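Local coordinates for axin interactor, dorsalization associated protein (Danio rerio, PDB 2QZQ) that acts as a ventralizing factor in the embryo by binding axin, disrupting axin homodimers and so inhibiting axin-mediated JNK activation, here seen as its C-terminal C2 domain, at residues E121-P126 / L134-K139; T100-F105 / K125-K130; E21-K26 / L142-N147. All coordinates share one frame; numbering follows the deposited sequence.

Interaction 1. Residues E121-P126 / L134-K139; sequences ELYKKP and LNLLTK
L134 CB lies over one face of the Y123 ring, and the tyrosine is worth following outward. Its CB lies near N135 O. CG is anti to the carbonyl carbon (chi1 -68°), which sets the ring beside the backbone N. L134 CB stands 3.9 Å from the centroid of the Y123 ring in a CH-pi contact. The CD1 edge meets N135 O at 3.5 Å, CE1 touches L134 CB and the methyl L136 CD1, and L134 CD1 lies by CE2 and CZ. At the tip, Y123 OH donates to E121 OE2 over 2.6 Å, on the lone pair away from the other carboxylate oxygen, which fixes the end of the ring.

Two backbone bonds flank the tyrosine in a single bridge between Y123 and L136: K124 N to N135 O at 2.8 Å, nearly straight, and L137 N to L122 O at 2.9 Å. K124 runs extended past L137, and a water joins its NZ to L136 O. L137 CD2 packs on L122 CB.

The 134-139 loop crosses the end of strand 116-124 at about a right angle, near the surface; L134 also reaches F105 and F107 of strand 99-109, and L137 touches C104 and L25.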
loop_
_atom_site.group_PDB
_atom_site.type_symbol
_atom_site.label_atom_id
_atom_site.label_comp_id
_atom_site.label_asym_id
_atom_site.label_seq_id
_atom_site.Cartn_x
_atom_site.Cartn_y
_atom_site.Cartn_z
ATOM N N GLU A 121 -8.738 -5.247 -2.630
ATOM C CA GLU A 121 -8.743 -5.395 -4.093
ATOM C C GLU A 121 -7.873 -4.352 -4.809
ATOM O O GLU A 121 -7.623 -3.238 -4.290
ATOM C CB GLU A 121 -10.195 -5.342 -4.626
ATOM C CG GLU A 121 -10.817 -3.922 -4.670
ATOM C CD GLU A 121 -11.438 -3.468 -3.342
ATOM O OE1 GLU A 121 -11.132 -4.048 -2.281
ATOM O OE2 GLU A 121 -12.211 -2.487 -3.362
ATOM N N LEU A 122 -7.441 -4.704 -6.018
ATOM C CA LEU A 122 -6.583 -3.823 -6.808
ATOM C C LEU A 122 -7.361 -3.151 -7.936
ATOM O O LEU A 122 -8.181 -3.792 -8.602
ATOM C CB LEU A 122 -5.388 -4.585 -7.404
ATOM C CG LEU A 122 -4.612 -5.021 -6.132
ATOM C CD1 LEU A 122 -4.088 -6.408 -6.156
ATOM C CD2 LEU A 122 -3.641 -3.977 -5.646
ATOM N N TYR A 123 -7.025 -1.892 -8.163
ATOM C CA TYR A 123 -7.600 -1.104 -9.233
ATOM C C TYR A 123 -6.520 -0.751 -10.229
ATOM O O TYR A 123 -5.377 -0.579 -9.848
ATOM C CB TYR A 123 -8.242 0.158 -8.648
ATOM C CG TYR A 123 -9.453 -0.211 -7.817
ATOM C CD1 TYR A 123 -10.620 -0.666 -8.435
ATOM C CD2 TYR A 123 -9.410 -0.183 -6.424
ATOM C CE1 TYR A 123 -11.728 -1.059 -7.708
ATOM C CE2 TYR A 123 -10.517 -0.581 -5.671
ATOM C CZ TYR A 123 -11.667 -1.028 -6.328
ATOM O OH TYR A 123 -12.777 -1.388 -5.595
ATOM N N LYS A 124 -6.895 -0.654 -11.500
ATOM C CA LYS A 124 -5.947 -0.400 -12.587
ATOM C C LYS A 124 -5.371 1.013 -12.490
ATOM O O LYS A 124 -6.074 1.964 -12.074
ATOM C CB LYS A 124 -6.650 -0.549 -13.936
ATOM C CG LYS A 124 -7.217 -1.898 -14.244
ATOM C CD LYS A 124 -7.903 -1.896 -15.593
ATOM C CE LYS A 124 -8.229 -3.334 -16.064
ATOM N NZ LYS A 124 -9.219 -3.355 -17.210
ATOM N N LYS A 125 -4.097 1.150 -12.853
ATOM C CA LYS A 125 -3.477 2.444 -13.106
ATOM C C LYS A 125 -4.317 3.215 -14.144
ATOM O O LYS A 125 -5.055 2.582 -14.916
ATOM C CB LYS A 125 -2.038 2.265 -13.642
ATOM C CG LYS A 125 -1.908 1.372 -14.875
ATOM C CD LYS A 125 -1.709 2.155 -16.182
ATOM C CE LYS A 125 -0.443 2.996 -16.157
ATOM N NZ LYS A 125 0.763 2.145 -15.925
ATOM N N PRO A 126 -4.236 4.567 -14.148
ATOM C CA PRO A 126 -3.443 5.418 -13.240
ATOM C C PRO A 126 -4.100 5.546 -11.868
ATOM O O PRO A 126 -5.326 5.470 -11.742
ATOM C CB PRO A 126 -3.422 6.789 -13.944
ATOM C CG PRO A 126 -4.644 6.813 -14.776
ATOM C CD PRO A 126 -5.016 5.371 -15.114
ATOM N N LEU A 134 -12.897 4.264 -10.300
ATOM C CA LEU A 134 -12.130 3.018 -10.090
ATOM C C LEU A 134 -12.429 1.943 -11.139
ATOM O O LEU A 134 -13.590 1.648 -11.434
ATOM C CB LEU A 134 -12.399 2.478 -8.671
ATOM C CG LEU A 134 -12.187 3.478 -7.514
ATOM C CD1 LEU A 134 -12.654 2.938 -6.175
ATOM C CD2 LEU A 134 -10.681 3.910 -7.427
ATOM N N ASN A 135 -11.369 1.321 -11.663
ATOM C CA ASN A 135 -11.486 0.250 -12.643
ATOM C C ASN A 135 -10.811 -0.964 -12.037
ATOM O O ASN A 135 -9.620 -0.927 -11.777
ATOM C CB ASN A 135 -10.820 0.665 -13.951
ATOM C CG ASN A 135 -11.392 1.981 -14.504
ATOM O OD1 ASN A 135 -10.683 2.988 -14.621
ATOM N ND2 ASN A 135 -12.684 1.987 -14.779
ATOM N N LEU A 136 -11.598 -1.992 -11.746
ATOM C CA LEU A 136 -11.085 -3.195 -11.055
ATOM C C LEU A 136 -10.099 -3.914 -11.944
ATOM O O LEU A 136 -10.367 -4.140 -13.129
ATOM C CB LEU A 136 -12.249 -4.124 -10.673
ATOM C CG LEU A 136 -11.915 -5.340 -9.784
ATOM C CD1 LEU A 136 -11.426 -4.875 -8.430
ATOM C CD2 LEU A 136 -13.145 -6.222 -9.589
ATOM N N LEU A 137 -8.951 -4.296 -11.379
ATOM C CA LEU A 137 -7.947 -5.007 -12.156
ATOM C C LEU A 137 -8.411 -6.413 -12.595
ATOM O O LEU A 137 -8.260 -6.801 -13.752
ATOM C CB LEU A 137 -6.616 -5.082 -11.358
ATOM C CG LEU A 137 -5.413 -5.698 -12.081
ATOM C CD1 LEU A 137 -4.973 -4.851 -13.231
ATOM C CD2 LEU A 137 -4.261 -5.875 -11.097
ATOM N N THR A 138 -8.953 -7.185 -11.646
ATOM C CA THR A 138 -9.385 -8.537 -11.900
ATOM C C THR A 138 -10.494 -8.910 -10.924
ATOM O O THR A 138 -10.579 -8.357 -9.822
ATOM C CB THR A 138 -8.219 -9.553 -11.785
ATOM O OG1 THR A 138 -8.700 -10.869 -12.120
ATOM C CG2 THR A 138 -7.617 -9.568 -10.365
ATOM N N LYS A 139 -11.368 -9.814 -11.360
ATOM C CA LYS A 139 -12.388 -10.391 -10.488
ATOM C C LYS A 139 -11.857 -11.650 -9.815
ATOM O O LYS A 139 -12.507 -12.187 -8.911
ATOM C CB LYS A 139 -13.647 -10.746 -11.273
ATOM C CG LYS A 139 -14.510 -9.549 -11.593
ATOM C CD LYS A 139 -15.936 -10.013 -11.712
ATOM C CE LYS A 139 -16.781 -8.879 -12.091
ATOM N NZ LYS A 139 -16.377 -8.371 -13.430
HETATM O O HOH W 1 -8.409 -6.500 -8.912
HETATM O O HOH W 2 -8.731 2.559 -11.401
HETATM O O HOH W 3 -11.351 -2.845 -15.319
HETATM O O HOH W 4 -7.855 3.167 -14.938
#

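Interaction 2. Residues T100-F105 / K125-K130; sequences TSTKCF and KPTDFK
K125 N donates to K103 O over 3.2 Å, one of two hydrogen bonds joining the early part of strand 99-109 to the chain that leaves its neighbour. The amide arrives from above the K103 carbonyl plane. Directions of the two touching parts differ by 53°, and the backbones come nearest at C104 and K125, with CA atoms 4.8 Å apart; a cis peptide bond then leads into P126 and the chain runs on past F105.

The lysine supplies the second bond. Its CG lies between the backbone N and the carbonyl carbon (chi1 54°), and further bends at each later torsion fold the chain back over T102 O, so that K125 NZ donates to T102 O at 2.7 Å. CB and CG lie close to the same oxygen.

In this C2-type beta sandwich, strands 99-109 and 116-124 are antiparallel neighbours, and 125-130 begins the long loop that follows the second of them and leads eventually to strand 144-151. T127 packs this loop onto F105. Its CG2 sits over one face of the F105 ring, 3.9 Å from the centroid and 20° off the normal, a CH-pi contact, with T127 CA over the same ring near CD1. D128 N approaches F105 CZ. An alanine in place of F105 is likely to take away the surface on which the T127 methyl rests and open a gap beneath the loop. T127 OG1 comes 3.7 Å from T102 CG2, but its hydrogen bond goes to E89 of strand 85-94. One residue on, D128 OD1 accepts from K130 N at 2.9 Å, closing an Asx turn, and its other oxygen takes the amides of K132 and K133.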
loop_
_atom_site.group_PDB
_atom_site.type_symbol
_atom_site.label_atom_id
_atom_site.label_comp_id
_atom_site.label_asym_id
_atom_site.label_seq_id
_atom_site.Cartn_x
_atom_site.Cartn_y
_atom_site.Cartn_z
ATOM N N THR A 100 10.016 2.578 -14.764
ATOM C CA THR A 100 9.100 2.052 -13.749
ATOM C C THR A 100 7.673 2.535 -13.977
ATOM O O THR A 100 7.439 3.719 -14.226
ATOM C CB THR A 100 9.555 2.500 -12.369
ATOM O OG1 THR A 100 10.835 1.925 -12.115
ATOM C CG2 THR A 100 8.542 2.034 -11.245
ATOM N N SER A 101 6.727 1.603 -13.893
ATOM C CA SER A 101 5.330 1.869 -14.189
ATOM C C SER A 101 4.552 1.487 -12.923
ATOM O O SER A 101 4.934 0.566 -12.213
ATOM C CB SER A 101 4.884 1.005 -15.369
ATOM O OG SER A 101 3.469 1.055 -15.623
ATOM N N THR A 102 3.505 2.245 -12.634
ATOM C CA THR A 102 2.516 1.856 -11.640
ATOM C C THR A 102 1.528 0.952 -12.367
ATOM O O THR A 102 0.952 1.345 -13.367
ATOM C CB THR A 102 1.761 3.065 -11.105
ATOM O OG1 THR A 102 2.693 3.994 -10.554
ATOM C CG2 THR A 102 0.790 2.631 -10.022
ATOM N N LYS A 103 1.373 -0.275 -11.891
ATOM C CA LYS A 103 0.481 -1.239 -12.513
ATOM C C LYS A 103 -0.922 -1.083 -11.961
ATOM O O LYS A 103 -1.922 -1.135 -12.685
ATOM C CB LYS A 103 0.976 -2.635 -12.153
ATOM C CG LYS A 103 0.192 -3.793 -12.782
ATOM C CD LYS A 103 0.962 -5.087 -12.460
ATOM C CE LYS A 103 0.341 -6.276 -13.105
ATOM N NZ LYS A 103 0.649 -6.224 -14.567
ATOM N N CYS A 104 -1.001 -0.917 -10.649
ATOM C CA CYS A 104 -2.305 -0.947 -9.984
ATOM C C CYS A 104 -2.141 -0.385 -8.591
ATOM O O CYS A 104 -1.021 -0.151 -8.132
ATOM C CB CYS A 104 -2.832 -2.391 -9.945
ATOM S SG CYS A 104 -1.683 -3.576 -9.124
ATOM N N PHE A 105 -3.267 -0.137 -7.928
ATOM C CA PHE A 105 -3.243 0.399 -6.582
ATOM C C PHE A 105 -4.394 -0.144 -5.720
ATOM O O PHE A 105 -5.410 -0.667 -6.214
ATOM C CB PHE A 105 -3.275 1.928 -6.605
ATOM C CG PHE A 105 -4.600 2.506 -7.099
ATOM C CD1 PHE A 105 -4.882 2.581 -8.456
ATOM C CD2 PHE A 105 -5.555 2.951 -6.191
ATOM C CE1 PHE A 105 -6.085 3.122 -8.909
ATOM C CE2 PHE A 105 -6.782 3.502 -6.625
ATOM C CZ PHE A 105 -7.052 3.580 -7.978
ATOM N N LYS A 125 -4.097 1.150 -12.853
ATOM C CA LYS A 125 -3.477 2.444 -13.106
ATOM C C LYS A 125 -4.317 3.215 -14.144
ATOM O O LYS A 125 -5.055 2.582 -14.916
ATOM C CB LYS A 125 -2.038 2.265 -13.642
ATOM C CG LYS A 125 -1.908 1.372 -14.875
ATOM C CD LYS A 125 -1.709 2.155 -16.182
ATOM C CE LYS A 125 -0.443 2.996 -16.157
ATOM N NZ LYS A 125 0.763 2.145 -15.925
ATOM N N PRO A 126 -4.236 4.567 -14.148
ATOM C CA PRO A 126 -3.443 5.418 -13.240
ATOM C C PRO A 126 -4.100 5.546 -11.868
ATOM O O PRO A 126 -5.326 5.470 -11.742
ATOM C CB PRO A 126 -3.422 6.789 -13.944
ATOM C CG PRO A 126 -4.644 6.813 -14.776
ATOM C CD PRO A 126 -5.016 5.371 -15.114
ATOM N N THR A 127 -3.286 5.728 -10.844
ATOM C CA THR A 127 -3.821 5.865 -9.491
ATOM C C THR A 127 -4.732 7.084 -9.430
ATOM O O THR A 127 -4.355 8.170 -9.895
ATOM C CB THR A 127 -2.700 5.968 -8.461
ATOM O OG1 THR A 127 -1.813 4.853 -8.632
ATOM C CG2 THR A 127 -3.274 5.898 -7.028
ATOM N N ASP A 128 -5.933 6.904 -8.878
ATOM C CA ASP A 128 -6.775 8.049 -8.570
ATOM C C ASP A 128 -6.680 8.250 -7.081
ATOM O O ASP A 128 -7.317 7.514 -6.306
ATOM C CB ASP A 128 -8.223 7.796 -8.992
ATOM C CG ASP A 128 -9.150 9.000 -8.716
ATOM O OD1 ASP A 128 -8.717 10.028 -8.164
ATOM O OD2 ASP A 128 -10.337 8.891 -9.043
ATOM N N PHE A 129 -5.866 9.236 -6.685
ATOM C CA PHE A 129 -5.658 9.567 -5.293
ATOM C C PHE A 129 -6.858 10.210 -4.608
ATOM O O PHE A 129 -6.879 10.334 -3.393
ATOM C CB PHE A 129 -4.406 10.432 -5.123
ATOM C CG PHE A 129 -3.112 9.684 -5.364
ATOM C CD1 PHE A 129 -2.766 8.589 -4.582
ATOM C CD2 PHE A 129 -2.239 10.089 -6.374
ATOM C CE1 PHE A 129 -1.553 7.927 -4.786
ATOM C CE2 PHE A 129 -1.032 9.432 -6.582
ATOM C CZ PHE A 129 -0.699 8.344 -5.786
ATOM N N LYS A 130 -7.878 10.558 -5.388
ATOM C CA LYS A 130 -9.170 10.954 -4.817
ATOM C C LYS A 130 -10.153 9.773 -4.752
ATOM O O LYS A 130 -11.236 9.908 -4.169
ATOM C CB LYS A 130 -9.765 12.114 -5.615
ATOM C CG LYS A 130 -8.956 13.416 -5.505
ATOM C CD LYS A 130 -9.509 14.425 -6.459
ATOM C CE LYS A 130 -8.650 15.675 -6.475
ATOM N NZ LYS A 130 -9.160 16.610 -7.500
#

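Interaction 3. Residues E21-K26 / L142-N147; sequences EKIGLK and LYLHLN
K22 and H145 lie side by side, pointing the same way from their strands. The lysine CG takes the position between backbone N and carbonyl carbon (chi1 72°), and from there the chain runs extended, which carries CE over the middle of the imidazole: K22 CE stands 3.8 Å from the centroid of the H145 ring and only 5° off its normal. On the histidine side, CG is anti to the carbonyl carbon and beside the backbone N, which puts the ring under that methylene. The contact is CH-pi, made by the carbon next to the ammonium. Beyond it, the lysine also makes a cation-pi contact with Y64 of strand 64-72, whose side chain touches H145 too.

On the opposite face of the sheet, I23 and L144 form the non-hydrogen-bonded pair. L144 has CG anti to its backbone N (chi1 177°), and its CD1 comes within 3.9 Å of I23 CB; both residues are buried, against F90 and F88 of strand 85-94.

These are strands 15-24 and 144-151, adjacent and antiparallel in the C2 beta sandwich, pairing the N-terminal part of the domain with its C-terminal strand. Segment 21-26 falls in the region that, by similarity, binds axin. The pairing carries a classic beta bulge, with E21 and K22 both set against H145. E21 N donates to H145 O at 3.0 Å, and H145 N returns a bond to K22 O.

The extended E21 side chain reaches across the partner strand, bringing OE2 to 3.4 Å from N147 CB; a water links its OE1 to L146 O. L142 packs its CB against the G24 carbonyl, and its CD1 meets K26 CG at 3.6 Å.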
loop_
_atom_site.group_PDB
_atom_site.type_symbol
_atom_site.label_atom_id
_atom_site.label_comp_id
_atom_site.label_asym_id
_atom_site.label_seq_id
_atom_site.Cartn_x
_atom_site.Cartn_y
_atom_site.Cartn_z
ATOM N N GLU A 21 2.102 -8.337 3.430
ATOM C CA GLU A 21 2.430 -9.751 3.399
ATOM C C GLU A 21 2.745 -10.158 1.980
ATOM O O GLU A 21 3.842 -10.594 1.689
ATOM C CB GLU A 21 1.295 -10.590 3.992
ATOM C CG GLU A 21 1.025 -10.174 5.452
ATOM C CD GLU A 21 -0.113 -10.935 6.132
ATOM O OE1 GLU A 21 -0.982 -11.490 5.437
ATOM O OE2 GLU A 21 -0.129 -10.955 7.384
ATOM N N LYS A 22 1.766 -10.008 1.097
ATOM C CA LYS A 22 1.939 -10.432 -0.281
ATOM C C LYS A 22 0.897 -9.728 -1.137
ATOM O O LYS A 22 -0.066 -9.177 -0.609
ATOM C CB LYS A 22 1.803 -11.943 -0.401
ATOM C CG LYS A 22 0.397 -12.476 -0.236
ATOM C CD LYS A 22 0.390 -13.985 -0.144
ATOM C CE LYS A 22 -0.991 -14.473 0.286
ATOM N NZ LYS A 22 -1.078 -15.956 0.271
ATOM N N ILE A 23 1.118 -9.745 -2.447
ATOM C CA ILE A 23 0.139 -9.241 -3.386
ATOM C C ILE A 23 -0.114 -10.297 -4.458
ATOM O O ILE A 23 0.833 -10.856 -5.043
ATOM C CB ILE A 23 0.533 -7.847 -3.977
ATOM C CG1 ILE A 23 -0.609 -7.285 -4.860
ATOM C CG2 ILE A 23 1.839 -7.894 -4.755
ATOM C CD1 ILE A 23 -0.301 -5.856 -5.395
ATOM N N GLY A 24 -1.394 -10.584 -4.678
ATOM C CA GLY A 24 -1.843 -11.463 -5.748
ATOM C C GLY A 24 -2.024 -10.685 -7.035
ATOM O O GLY A 24 -2.679 -9.619 -7.058
ATOM N N LEU A 25 -1.439 -11.210 -8.105
ATOM C CA LEU A 25 -1.570 -10.626 -9.438
ATOM C C LEU A 25 -1.556 -11.770 -10.456
ATOM O O LEU A 25 -0.813 -12.743 -10.303
ATOM C CB LEU A 25 -0.419 -9.634 -9.707
ATOM C CG LEU A 25 -0.262 -8.383 -8.822
ATOM C CD1 LEU A 25 1.137 -7.724 -8.984
ATOM C CD2 LEU A 25 -1.326 -7.351 -9.100
ATOM N N LYS A 26 -2.396 -11.689 -11.481
ATOM C CA LYS A 26 -2.477 -12.784 -12.449
ATOM C C LYS A 26 -1.095 -13.031 -13.075
ATOM O O LYS A 26 -0.740 -14.145 -13.399
ATOM C CB LYS A 26 -3.492 -12.457 -13.555
ATOM C CG LYS A 26 -4.954 -12.633 -13.154
ATOM C CD LYS A 26 -5.858 -11.506 -13.706
ATOM C CE LYS A 26 -6.522 -11.842 -15.035
ATOM N NZ LYS A 26 -7.907 -11.220 -15.085
ATOM N N LEU A 142 -7.362 -12.423 -6.245
ATOM C CA LEU A 142 -5.970 -12.025 -6.130
ATOM C C LEU A 142 -5.950 -10.619 -5.558
ATOM O O LEU A 142 -6.340 -9.642 -6.238
ATOM C CB LEU A 142 -5.290 -12.070 -7.520
ATOM C CG LEU A 142 -5.202 -13.478 -8.108
ATOM C CD1 LEU A 142 -4.833 -13.409 -9.617
ATOM C CD2 LEU A 142 -4.189 -14.330 -7.315
ATOM N N TYR A 143 -5.530 -10.535 -4.303
ATOM C CA TYR A 143 -5.652 -9.330 -3.476
ATOM C C TYR A 143 -4.314 -8.887 -2.922
ATOM O O TYR A 143 -3.336 -9.636 -2.932
ATOM C CB TYR A 143 -6.557 -9.639 -2.268
ATOM C CG TYR A 143 -7.996 -9.994 -2.606
ATOM C CD1 TYR A 143 -8.905 -8.991 -2.930
ATOM C CD2 TYR A 143 -8.453 -11.312 -2.525
ATOM C CE1 TYR A 143 -10.222 -9.276 -3.217
ATOM C CE2 TYR A 143 -9.779 -11.625 -2.825
ATOM C CZ TYR A 143 -10.657 -10.592 -3.165
ATOM O OH TYR A 143 -11.969 -10.840 -3.438
ATOM N N LEU A 144 -4.284 -7.683 -2.384
ATOM C CA LEU A 144 -3.205 -7.269 -1.488
ATOM C C LEU A 144 -3.549 -7.747 -0.069
ATOM O O LEU A 144 -4.618 -7.426 0.453
ATOM C CB LEU A 144 -3.050 -5.744 -1.521
ATOM C CG LEU A 144 -2.006 -5.111 -0.601
ATOM C CD1 LEU A 144 -0.553 -5.503 -1.012
ATOM C CD2 LEU A 144 -2.195 -3.598 -0.546
ATOM N N HIS A 145 -2.633 -8.502 0.541
ATOM C CA HIS A 145 -2.844 -9.064 1.890
ATOM C C HIS A 145 -1.991 -8.293 2.856
ATOM O O HIS A 145 -0.757 -8.248 2.696
ATOM C CB HIS A 145 -2.394 -10.513 1.946
ATOM C CG HIS A 145 -3.291 -11.463 1.221
ATOM N ND1 HIS A 145 -3.368 -11.522 -0.155
ATOM C CD2 HIS A 145 -4.133 -12.412 1.683
ATOM C CE1 HIS A 145 -4.227 -12.463 -0.509
ATOM N NE2 HIS A 145 -4.698 -13.020 0.589
ATOM N N LEU A 146 -2.649 -7.656 3.832
ATOM C CA LEU A 146 -1.988 -6.889 4.887
ATOM C C LEU A 146 -2.318 -7.428 6.278
ATOM O O LEU A 146 -3.327 -8.135 6.466
ATOM C CB LEU A 146 -2.401 -5.404 4.861
ATOM C CG LEU A 146 -2.384 -4.622 3.541
ATOM C CD1 LEU A 146 -3.025 -3.246 3.725
ATOM C CD2 LEU A 146 -0.958 -4.528 3.035
ATOM N N ASN A 147 -1.457 -7.090 7.234
ATOM C CA ASN A 147 -1.780 -7.246 8.671
ATOM C C ASN A 147 -1.626 -5.897 9.335
ATOM O O ASN A 147 -0.596 -5.230 9.158
ATOM C CB ASN A 147 -0.899 -8.308 9.353
ATOM C CG ASN A 147 -1.388 -8.663 10.760
ATOM O OD1 ASN A 147 -2.552 -8.928 10.954
ATOM N ND2 ASN A 147 -0.489 -8.646 11.735
HETATM O O HOH W 5 -3.820 -10.862 5.472
HETATM O O HOH W 6 -4.774 -8.852 -8.667
#

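Strand 116-124 and its exit tie the set together. Interaction 1 folds the later loop onto its end, interaction 2 joins the chain leaving it to strand 99-109, and the two share K125 and P126. Interaction 3 pairs strands 15-24 and 144-151, the latter flanking 116-124 on its other side. Interaction 1 is a surface contact, stitched partly by waters; the other two are partly buried. Only interaction 3 pairs two strands by a ladder of backbone bonds, interrupted by a bulge, whereas interaction 2 relies on a lysine giving backbone amide and ammonium to adjacent carbonyls. L122 packs on I23, Y123 N bonds F105 O, and K26 NZ bonds T138 OG1, connecting the three.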